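Local structure of beta-lactamase (6NHS) at residues K34-L38 against E49-N55. The protein probably hydrolyses the beta-lactam ring of penicillin-type antibiotics, as expected of a class D, serine-type beta-lactamase. Sequence-based numbering, arbitrary orientation.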
loop_
_atom_site.group_PDB
_atom_site.type_symbol
_atom_site.label_atom_id
_atom_site.label_comp_id
_atom_site.label_asym_id
_atom_site.label_seq_id
_atom_site.Cartn_x
_atom_site.Cartn_y
_atom_site.Cartn_z
ATOM N N LYS A 34 2.972 19.227 -0.933
ATOM C CA LYS A 34 2.949 18.984 -2.366
ATOM C C LYS A 34 2.673 17.509 -2.604
ATOM O O LYS A 34 3.267 16.649 -1.945
ATOM C CB LYS A 34 4.274 19.387 -3.010
ATOM C CG LYS A 34 4.628 20.851 -2.824
ATOM C CD LYS A 34 5.872 21.218 -3.616
ATOM C CE LYS A 34 6.205 22.698 -3.477
ATOM N NZ LYS A 34 7.417 23.061 -4.268
ATOM N N GLY A 35 1.768 17.214 -3.531
ATOM C CA GLY A 35 1.485 15.820 -3.834
ATOM C C GLY A 35 0.303 15.666 -4.764
ATOM O O GLY A 35 -0.057 16.591 -5.500
ATOM N N SER A 36 -0.306 14.486 -4.707
ATOM C CA SER A 36 -1.378 14.135 -5.623
ATOM C C SER A 36 -2.315 13.152 -4.948
ATOM O O SER A 36 -1.981 12.531 -3.933
ATOM C CB SER A 36 -0.832 13.518 -6.915
ATOM O OG SER A 36 -0.098 12.339 -6.629
ATOM N N ILE A 37 -3.494 12.998 -5.541
ATOM C CA ILE A 37 -4.407 11.934 -5.144
ATOM C C ILE A 37 -5.200 11.512 -6.367
ATOM O O ILE A 37 -5.517 12.331 -7.237
ATOM C CB ILE A 37 -5.332 12.350 -3.977
ATOM C CG1 ILE A 37 -6.112 11.139 -3.456
ATOM C CG2 ILE A 37 -6.288 13.460 -4.396
ATOM C CD1 ILE A 37 -6.895 11.394 -2.176
ATOM N N LEU A 38 -5.489 10.221 -6.441
ATOM C CA LEU A 38 -6.338 9.657 -7.475
ATOM C C LEU A 38 -7.400 8.807 -6.800
ATOM O O LEU A 38 -7.076 7.948 -5.974
ATOM C CB LEU A 38 -5.517 8.815 -8.456
ATOM C CG LEU A 38 -6.247 8.286 -9.684
ATOM C CD1 LEU A 38 -6.747 9.439 -10.543
ATOM C CD2 LEU A 38 -5.320 7.379 -10.480
ATOM N N GLU A 49 -9.302 13.530 -9.190
ATOM C CA GLU A 49 -7.874 13.592 -8.907
ATOM C C GLU A 49 -7.424 15.023 -8.673
ATOM O O GLU A 49 -8.095 15.986 -9.051
ATOM C CB GLU A 49 -7.047 12.958 -10.034
ATOM C CG GLU A 49 -7.141 13.669 -11.346
ATOM C CD GLU A 49 -6.373 12.977 -12.465
ATOM O OE1 GLU A 49 -5.348 12.306 -12.197
ATOM O OE2 GLU A 49 -6.804 13.114 -13.622
ATOM N N HIS A 50 -6.271 15.131 -8.018
ATOM C CA HIS A 50 -5.488 16.354 -7.928
ATOM C C HIS A 50 -4.079 16.035 -8.394
ATOM O O HIS A 50 -3.513 15.013 -7.990
ATOM C CB HIS A 50 -5.444 16.902 -6.503
ATOM C CG HIS A 50 -4.328 17.873 -6.272
ATOM N ND1 HIS A 50 -4.305 19.132 -6.838
ATOM C CD2 HIS A 50 -3.194 17.769 -5.539
ATOM C CE1 HIS A 50 -3.204 19.758 -6.463
ATOM N NE2 HIS A 50 -2.511 18.952 -5.677
ATOM N N ASN A 51 -3.521 16.908 -9.236
ATOM C CA ASN A 51 -2.159 16.770 -9.745
ATOM C C ASN A 51 -2.038 15.535 -10.635
ATOM O O ASN A 51 -1.371 14.560 -10.275
ATOM C CB ASN A 51 -1.154 16.710 -8.587
ATOM C CG ASN A 51 0.275 16.937 -9.039
ATOM O OD1 ASN A 51 0.555 16.974 -10.232
ATOM N ND2 ASN A 51 1.188 17.078 -8.083
ATOM N N ALA A 52 -2.664 15.589 -11.812
ATOM C CA ALA A 52 -2.733 14.421 -12.688
ATOM C C ALA A 52 -1.352 13.971 -13.153
ATOM O O ALA A 52 -1.110 12.769 -13.323
ATOM C CB ALA A 52 -3.622 14.727 -13.894
ATOM N N ALA A 53 -0.438 14.918 -13.377
ATOM C CA ALA A 53 0.891 14.556 -13.863
ATOM C C ALA A 53 1.618 13.663 -12.865
ATOM O O ALA A 53 2.293 12.698 -13.251
ATOM C CB ALA A 53 1.710 15.815 -14.147
ATOM N N ARG A 54 1.482 13.959 -11.574
ATOM C CA ARG A 54 2.167 13.164 -10.564
ATOM C C ARG A 54 1.548 11.776 -10.434
ATOM O O ARG A 54 2.241 10.820 -10.065
ATOM C CB ARG A 54 2.148 13.909 -9.225
ATOM C CG ARG A 54 3.031 13.299 -8.143
ATOM C CD ARG A 54 2.913 14.068 -6.831
ATOM N NE ARG A 54 3.681 13.441 -5.756
ATOM C CZ ARG A 54 4.675 14.031 -5.098
ATOM N NH1 ARG A 54 5.020 15.278 -5.388
ATOM N NH2 ARG A 54 5.315 13.381 -4.134
ATOM N N ASN A 55 0.255 11.639 -10.741
ATOM C CA ASN A 55 -0.398 10.333 -10.689
ATOM C C ASN A 55 0.148 9.359 -11.726
ATOM O O ASN A 55 -0.132 8.161 -11.627
ATOM C CB ASN A 55 -1.914 10.486 -10.871
ATOM C CG ASN A 55 -2.605 11.022 -9.621
ATOM O OD1 ASN A 55 -2.136 10.821 -8.508
ATOM N ND2 ASN A 55 -3.723 11.708 -9.809
HETATM O O HOH W 1 0.077 19.851 -4.592
HETATM O O HOH W 2 -1.516 10.165 -6.046
#
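Ile37 and His50 face each other as an antiparallel hydrogen-bonded pair, with Ile37 N to His50 O at 3.2 Å and His50 N to Ile37 O at 3.0 Å. Strand 46-50 ends at His50, and the chain turns away at Asn51, where a positive phi of 66° breaks the strand. Past this end, side-chain amides add to the backbone pairing or replace it, and Asn55 adds to it. Its CB points toward strand 35-41, and with chi1 at -75° CG lies beside its own backbone N, 3.8 Å from Leu38 CB. Beyond CG the amide divides its work. ND2 donates to Ile37 O at 3.2 Å, arriving above the carbonyl plane, so this oxygen accepts both from the strand partner and from the turn. The same nitrogen gives a second bond to Glu49 OE1, 2.9 Å away, which receives it on the anti lone pair. Both acceptors lie near the amide plane, which should fix its rotation. OD1 approaches Ser36 CB and accepts from a water to which Ser36 OG donates. Asn51 is the case of replacement: its ND2 reaches Gly35 O at 2.9 Å, again from above the carbonyl plane. Arg54 runs out extended past Ser36 OG, laying one guanidinium face over Gly35 CA, while NH2 forms a salt bridge with Asp235 and NE bonds to Asn233. The Leu38 and Glu49 side chains lie side by side, with Leu38 CD1 3.6 Å from Glu49 CB; Leu38 also touches Lys162 and Ile165 of helix 161-172. Strand 46-50 is outermost in the antiparallel sheet of the penicillin-binding transpeptidase fold; strand 35-41 lies between it and strand 226-236, while Phe28 of helix 25-30 meets the His50 ring.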